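Local structure of myosin-I heavy chain (5EJR) at residues A[78-83]-A[87-92]; A[157-160]-A[165-168]. The protein is an actin-based class VII myosin motor of early phagocytosis and adhesion, represented here by the second MyTH4-FERM unit of its tail. One frame throughout, in Å; residues are numbered along the deposited sequence.

Contact 1: residues A[78-83]-A[87-92]; sequences YPIPKG and SLVIQS
Ile80 meets Val89 where the loop after helix 58-75 runs past the first turns of helix 86-99. From the CB of Ile80, which is directed at the helix, the side chain divides into two branches. CG2 stands anti to the backbone N, 4.3 Å from CG2 of Val89. The other branch starts close to the same methyl, with CG1 of Ile80 also 4.3 Å from CG2 of Val89. It then runs past: CD1 of Ile80, extended from CG1 (chi2 154°), is 4.6 Å from that Val89 CG2. One methyl of the valine therefore lies against the fork of the isoleucine. Beta-branched residues suit both places, since each can offer a methyl one bond beyond CB without a long flexible arm. These segments belong to the all-helical MyTH4 domain, and the contact is a loop laid back on the helix that follows it. Further along, Gly83 brings its backbone O to 4.3 Å from CD2 of Leu88, a van der Waals approach. No hydrogen bond joins the segments, and the 101 Å² they bury marks a light contact. The helix keeps its own pattern, with Gln91 N bonded to Ser87 O at 2.9 Å. Its polar side chains look elsewhere: Ser87 OG and Gln91 NE2 both hydrogen-bond Glu282 of the RA-like part of the FERM region, while Gln91 NE2 also bonds Pro192 O and Ser92 OG bonds Glu70.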
ATOM      1  N   TYR A  78     -17.795 -22.633   9.578  1.00 53.03           N
ATOM      2  CA  TYR A  78     -17.307 -23.523   8.523  1.00 53.37           C
ATOM      3  C   TYR A  78     -15.777 -23.503   8.619  1.00 56.94           C
ATOM      4  O   TYR A  78     -15.209 -22.435   8.865  1.00 54.83           O
ATOM      5  CB  TYR A  78     -17.775 -23.022   7.152  1.00 54.53           C
ATOM      6  CG  TYR A  78     -17.668 -24.019   6.017  1.00 57.72           C
ATOM      7  CD1 TYR A  78     -18.747 -24.830   5.671  1.00 60.66           C
ATOM      8  CD2 TYR A  78     -16.525 -24.082   5.222  1.00 58.51           C
ATOM      9  CE1 TYR A  78     -18.674 -25.712   4.592  1.00 62.12           C
ATOM     10  CE2 TYR A  78     -16.441 -24.959   4.139  1.00 59.90           C
ATOM     11  CZ  TYR A  78     -17.522 -25.768   3.823  1.00 69.18           C
ATOM     12  OH  TYR A  78     -17.442 -26.638   2.760  1.00 72.91           O
ATOM     13  N   PRO A  79     -15.087 -24.657   8.510  1.00 55.25           N
ATOM     14  CA  PRO A  79     -13.623 -24.634   8.671  1.00 55.13           C
ATOM     15  C   PRO A  79     -12.867 -23.976   7.519  1.00 57.85           C
ATOM     16  O   PRO A  79     -13.367 -23.920   6.388  1.00 57.09           O
ATOM     17  CB  PRO A  79     -13.252 -26.108   8.855  1.00 58.08           C
ATOM     18  CG  PRO A  79     -14.354 -26.863   8.217  1.00 62.99           C
ATOM     19  CD  PRO A  79     -15.591 -26.022   8.245  1.00 57.98           C
ATOM     20  N   ILE A  80     -11.666 -23.449   7.827  1.00 53.09           N
ATOM     21  CA  ILE A  80     -10.801 -22.793   6.848  1.00 51.68           C
ATOM     22  C   ILE A  80      -9.693 -23.777   6.399  1.00 55.76           C
ATOM     23  O   ILE A  80      -8.982 -24.292   7.263  1.00 55.89           O
ATOM     24  CB  ILE A  80     -10.263 -21.424   7.382  1.00 53.75           C
ATOM     25  CG1 ILE A  80     -11.408 -20.428   7.657  1.00 53.64           C
ATOM     26  CG2 ILE A  80      -9.262 -20.811   6.423  1.00 53.63           C
ATOM     27  CD1 ILE A  80     -11.097 -19.341   8.745  1.00 59.09           C
ATOM     28  N   PRO A  81      -9.533 -24.054   5.073  1.00 52.39           N
ATOM     29  CA  PRO A  81      -8.491 -25.007   4.631  1.00 53.14           C
ATOM     30  C   PRO A  81      -7.040 -24.576   4.887  1.00 57.36           C
ATOM     31  O   PRO A  81      -6.761 -23.392   5.091  1.00 55.69           O
ATOM     32  CB  PRO A  81      -8.785 -25.189   3.139  1.00 54.78           C
ATOM     33  CG  PRO A  81      -9.490 -23.956   2.738  1.00 57.64           C
ATOM     34  CD  PRO A  81     -10.309 -23.549   3.924  1.00 53.26           C
ATOM     35  N   LYS A  82      -6.130 -25.567   4.887  1.00 55.63           N
ATOM     36  CA  LYS A  82      -4.690 -25.507   5.167  1.00 55.58           C
ATOM     37  C   LYS A  82      -3.977 -24.182   4.770  1.00 59.32           C
ATOM     38  O   LYS A  82      -3.289 -23.585   5.610  1.00 58.64           O
ATOM     39  CB  LYS A  82      -3.979 -26.724   4.527  1.00 57.87           C
ATOM     40  CG  LYS A  82      -2.490 -26.875   4.853  1.00 67.67           C
ATOM     41  CD  LYS A  82      -2.227 -27.429   6.254  1.00 74.25           C
ATOM     42  CE  LYS A  82      -1.113 -28.451   6.270  1.00 79.22           C
ATOM     43  NZ  LYS A  82       0.222 -27.858   5.984  1.00 79.00           N
ATOM     44  N   GLY A  83      -4.137 -23.755   3.520  1.00 55.53           N
ATOM     45  CA  GLY A  83      -3.476 -22.551   3.029  1.00 54.86           C
ATOM     46  C   GLY A  83      -4.312 -21.286   3.035  1.00 58.36           C
ATOM     47  O   GLY A  83      -4.210 -20.485   2.099  1.00 58.88           O
ATOM     48  N   SER A  87      -8.336 -13.251   7.398  1.00 37.26           N
ATOM     49  CA  SER A  87      -8.150 -12.015   6.623  1.00 36.32           C
ATOM     50  C   SER A  87      -8.263 -12.288   5.127  1.00 38.98           C
ATOM     51  O   SER A  87      -8.945 -11.548   4.415  1.00 37.85           O
ATOM     52  CB  SER A  87      -6.831 -11.327   6.966  1.00 40.36           C
ATOM     53  OG  SER A  87      -5.707 -12.142   6.690  1.00 50.03           O
ATOM     54  N   LEU A  88      -7.647 -13.389   4.678  1.00 37.13           N
ATOM     55  CA  LEU A  88      -7.662 -13.890   3.297  1.00 36.37           C
ATOM     56  C   LEU A  88      -9.093 -14.243   2.874  1.00 37.98           C
ATOM     57  O   LEU A  88      -9.483 -13.952   1.743  1.00 36.27           O
ATOM     58  CB  LEU A  88      -6.754 -15.125   3.195  1.00 37.05           C
ATOM     59  CG  LEU A  88      -5.383 -14.961   2.510  1.00 42.51           C
ATOM     60  CD1 LEU A  88      -4.588 -13.793   3.075  1.00 42.61           C
ATOM     61  CD2 LEU A  88      -4.561 -16.243   2.617  1.00 45.22           C
ATOM     62  N   VAL A  89      -9.904 -14.781   3.815  1.00 34.68           N
ATOM     63  CA  VAL A  89     -11.301 -15.160   3.543  1.00 34.50           C
ATOM     64  C   VAL A  89     -12.167 -13.922   3.309  1.00 35.53           C
ATOM     65  O   VAL A  89     -12.853 -13.853   2.289  1.00 34.77           O
ATOM     66  CB  VAL A  89     -11.865 -16.129   4.623  1.00 39.26           C
ATOM     67  CG1 VAL A  89     -13.386 -16.243   4.539  1.00 39.88           C
ATOM     68  CG2 VAL A  89     -11.225 -17.505   4.499  1.00 39.16           C
ATOM     69  N   ILE A  90     -12.107 -12.927   4.214  1.00 31.24           N
ATOM     70  CA  ILE A  90     -12.879 -11.693   4.053  1.00 29.90           C
ATOM     71  C   ILE A  90     -12.381 -10.875   2.832  1.00 32.98           C
ATOM     72  O   ILE A  90     -13.201 -10.254   2.171  1.00 34.19           O
ATOM     73  CB  ILE A  90     -12.958 -10.865   5.369  1.00 32.19           C
ATOM     74  CG1 ILE A  90     -14.015  -9.734   5.264  1.00 32.88           C
ATOM     75  CG2 ILE A  90     -11.585 -10.351   5.819  1.00 30.19           C
ATOM     76  CD1 ILE A  90     -14.477  -9.134   6.652  1.00 34.35           C
ATOM     77  N   GLN A  91     -11.065 -10.906   2.509  1.00 28.79           N
ATOM     78  CA  GLN A  91     -10.546 -10.221   1.314  1.00 29.31           C
ATOM     79  C   GLN A  91     -11.210 -10.792   0.037  1.00 33.67           C
ATOM     80  O   GLN A  91     -11.599 -10.022  -0.837  1.00 33.44           O
ATOM     81  CB  GLN A  91      -9.025 -10.344   1.231  1.00 30.28           C
ATOM     82  CG  GLN A  91      -8.314  -9.273   2.053  1.00 39.14           C
ATOM     83  CD  GLN A  91      -6.925  -9.701   2.426  1.00 50.91           C
ATOM     84  OE1 GLN A  91      -6.203 -10.337   1.652  1.00 48.67           O
ATOM     85  NE2 GLN A  91      -6.527  -9.394   3.639  1.00 38.20           N
ATOM     86  N   SER A  92     -11.411 -12.134  -0.012  1.00 30.98           N
ATOM     87  CA  SER A  92     -12.095 -12.851  -1.101  1.00 31.11           C
ATOM     88  C   SER A  92     -13.538 -12.357  -1.248  1.00 34.70           C
ATOM     89  O   SER A  92     -13.946 -12.005  -2.357  1.00 31.99           O
ATOM     90  CB  SER A  92     -12.068 -14.357  -0.850  1.00 35.41           C
ATOM     91  OG  SER A  92     -12.729 -15.057  -1.889  1.00 44.80           O
TER

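Contact 2: residues A[157-160]-A[165-168]; sequences IAIQ and QLAS
A helical hairpin of the MyTH4 domain turns here: helix 142-159 gives way to a short loop, and helix 164-178 sets off beside it. Ile159 and Leu166 hold the apolar side of the turn. CG2 of Ile159 lies 3.9 Å from CD2 of Leu166, and CG1 of Ile159 comes to 4.1 Å from the same methyl, so that CD2 sits by two carbons of the isoleucine while the two side chains pass at a slant. Leu166 reaches this position with CG anti to its backbone N (chi1 176°), and its side chain also packs on Lys125 and Phe128 of helix 121-137. One residue on, the backbones draw together: CB of Ala167 is 4.0 Å from CA of Gln160. Alanine fits because its single methyl can face a main chain at such close range, with the CA atoms of Gln160 and Ala167 just 5.4 Å apart. Within helix 164-178, Ser168 is tied back to Gln165. Its OG donates to Gln165 O at 2.7 Å, in the carbonyl plane on a lone pair, and the backbone N of Ser168 uses that oxygen too. With no hydrogen bond across, apolar contacts join the two sides of this helical hairpin in the all-helical MyTH4 domain, and Ala167 stands where the two segments bring their CA atoms closest.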
ATOM      1  N   ILE A 157     -31.717  -1.009  18.503  1.00 38.71           N
ATOM      2  CA  ILE A 157     -32.734  -0.673  19.515  1.00 40.86           C
ATOM      3  C   ILE A 157     -33.048  -1.910  20.377  1.00 47.63           C
ATOM      4  O   ILE A 157     -33.081  -1.797  21.602  1.00 49.30           O
ATOM      5  CB  ILE A 157     -33.966  -0.005  18.831  1.00 45.24           C
ATOM      6  CG1 ILE A 157     -33.618   1.436  18.389  1.00 46.88           C
ATOM      7  CG2 ILE A 157     -35.223  -0.015  19.715  1.00 46.70           C
ATOM      8  CD1 ILE A 157     -34.520   2.026  17.247  1.00 58.38           C
ATOM      9  N   ALA A 158     -33.160  -3.103  19.752  1.00 44.01           N
ATOM     10  CA  ALA A 158     -33.422  -4.359  20.466  1.00 44.84           C
ATOM     11  C   ALA A 158     -32.264  -4.869  21.326  1.00 50.94           C
ATOM     12  O   ALA A 158     -32.513  -5.616  22.277  1.00 51.77           O
ATOM     13  CB  ALA A 158     -33.869  -5.441  19.495  1.00 45.37           C
ATOM     14  N   ILE A 159     -31.013  -4.484  21.023  1.00 48.82           N
ATOM     15  CA  ILE A 159     -29.883  -5.009  21.795  1.00 49.29           C
ATOM     16  C   ILE A 159     -29.084  -3.922  22.602  1.00 53.45           C
ATOM     17  O   ILE A 159     -28.215  -4.285  23.398  1.00 52.62           O
ATOM     18  CB  ILE A 159     -29.006  -5.879  20.856  1.00 51.99           C
ATOM     19  CG1 ILE A 159     -28.562  -7.165  21.571  1.00 53.57           C
ATOM     20  CG2 ILE A 159     -27.835  -5.133  20.184  1.00 51.02           C
ATOM     21  CD1 ILE A 159     -29.665  -8.257  21.640  1.00 63.54           C
ATOM     22  N   GLN A 160     -29.453  -2.631  22.467  1.00 50.92           N
ATOM     23  CA  GLN A 160     -28.867  -1.457  23.144  1.00 50.68           C
ATOM     24  C   GLN A 160     -28.626  -1.707  24.644  1.00 56.01           C
ATOM     25  O   GLN A 160     -27.513  -1.500  25.144  1.00 55.43           O
ATOM     26  CB  GLN A 160     -29.837  -0.255  23.008  1.00 52.21           C
ATOM     27  CG  GLN A 160     -29.276   0.951  22.277  1.00 65.23           C
ATOM     28  CD  GLN A 160     -30.363   1.892  21.806  1.00 83.12           C
ATOM     29  OE1 GLN A 160     -30.583   2.074  20.605  1.00 78.74           O
ATOM     30  NE2 GLN A 160     -31.055   2.537  22.733  1.00 74.50           N
ATOM     31  N   GLN A 165     -21.830  -2.827  23.661  1.00 56.37           N
ATOM     32  CA  GLN A 165     -20.626  -2.973  22.839  1.00 55.40           C
ATOM     33  C   GLN A 165     -21.068  -3.396  21.435  1.00 56.08           C
ATOM     34  O   GLN A 165     -20.760  -2.707  20.454  1.00 55.70           O
ATOM     35  CB  GLN A 165     -19.668  -4.020  23.451  1.00 57.56           C
ATOM     36  CG  GLN A 165     -18.352  -4.218  22.696  1.00 74.86           C
ATOM     37  CD  GLN A 165     -17.294  -3.234  23.129  1.00 93.12           C
ATOM     38  OE1 GLN A 165     -16.549  -3.470  24.089  1.00 88.09           O
ATOM     39  NE2 GLN A 165     -17.202  -2.114  22.425  1.00 83.34           N
ATOM     40  N   LEU A 166     -21.834  -4.496  21.348  1.00 51.23           N
ATOM     41  CA  LEU A 166     -22.371  -5.006  20.087  1.00 49.98           C
ATOM     42  C   LEU A 166     -23.267  -3.933  19.434  1.00 51.78           C
ATOM     43  O   LEU A 166     -23.316  -3.861  18.207  1.00 51.80           O
ATOM     44  CB  LEU A 166     -23.109  -6.335  20.328  1.00 50.88           C
ATOM     45  CG  LEU A 166     -23.846  -7.007  19.158  1.00 56.06           C
ATOM     46  CD1 LEU A 166     -22.912  -7.915  18.356  1.00 56.76           C
ATOM     47  CD2 LEU A 166     -25.009  -7.835  19.671  1.00 58.50           C
ATOM     48  N   ALA A 167     -23.883  -3.049  20.250  1.00 46.49           N
ATOM     49  CA  ALA A 167     -24.711  -1.939  19.766  1.00 45.85           C
ATOM     50  C   ALA A 167     -23.859  -0.848  19.134  1.00 46.71           C
ATOM     51  O   ALA A 167     -24.334  -0.170  18.229  1.00 45.55           O
ATOM     52  CB  ALA A 167     -25.534  -1.352  20.904  1.00 47.72           C
ATOM     53  N   SER A 168     -22.610  -0.663  19.616  1.00 41.38           N
ATOM     54  CA  SER A 168     -21.703   0.350  19.087  1.00 40.06           C
ATOM     55  C   SER A 168     -21.173  -0.102  17.723  1.00 41.89           C
ATOM     56  O   SER A 168     -20.967   0.730  16.840  1.00 41.78           O
ATOM     57  CB  SER A 168     -20.575   0.656  20.072  1.00 44.22           C
ATOM     58  OG  SER A 168     -19.573  -0.347  20.124  1.00 50.58           O
TER

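Overall arrangement
Contact 1 and contact 2 come one after the other along the chain, both within the MyTH4 part, and neither touches the other: their centres are 28 Å apart and their nearest atoms about 14 Å. They are connected through shared helices. Helix 121-137 receives Ile90 of the 87-92 segment on Leu130 and Phe133, and receives Leu166 of contact 2 on Phe128. Helix 194-205 meets segment 87-92, where Ser87 and Ile90 lie on Ile197, and segment 165-168, where the Gln165 side chain bonds Leu204 O. Contact 1 lies closer to the centre of the chain, its own centre 21 Å away against 34 Å for contact 2.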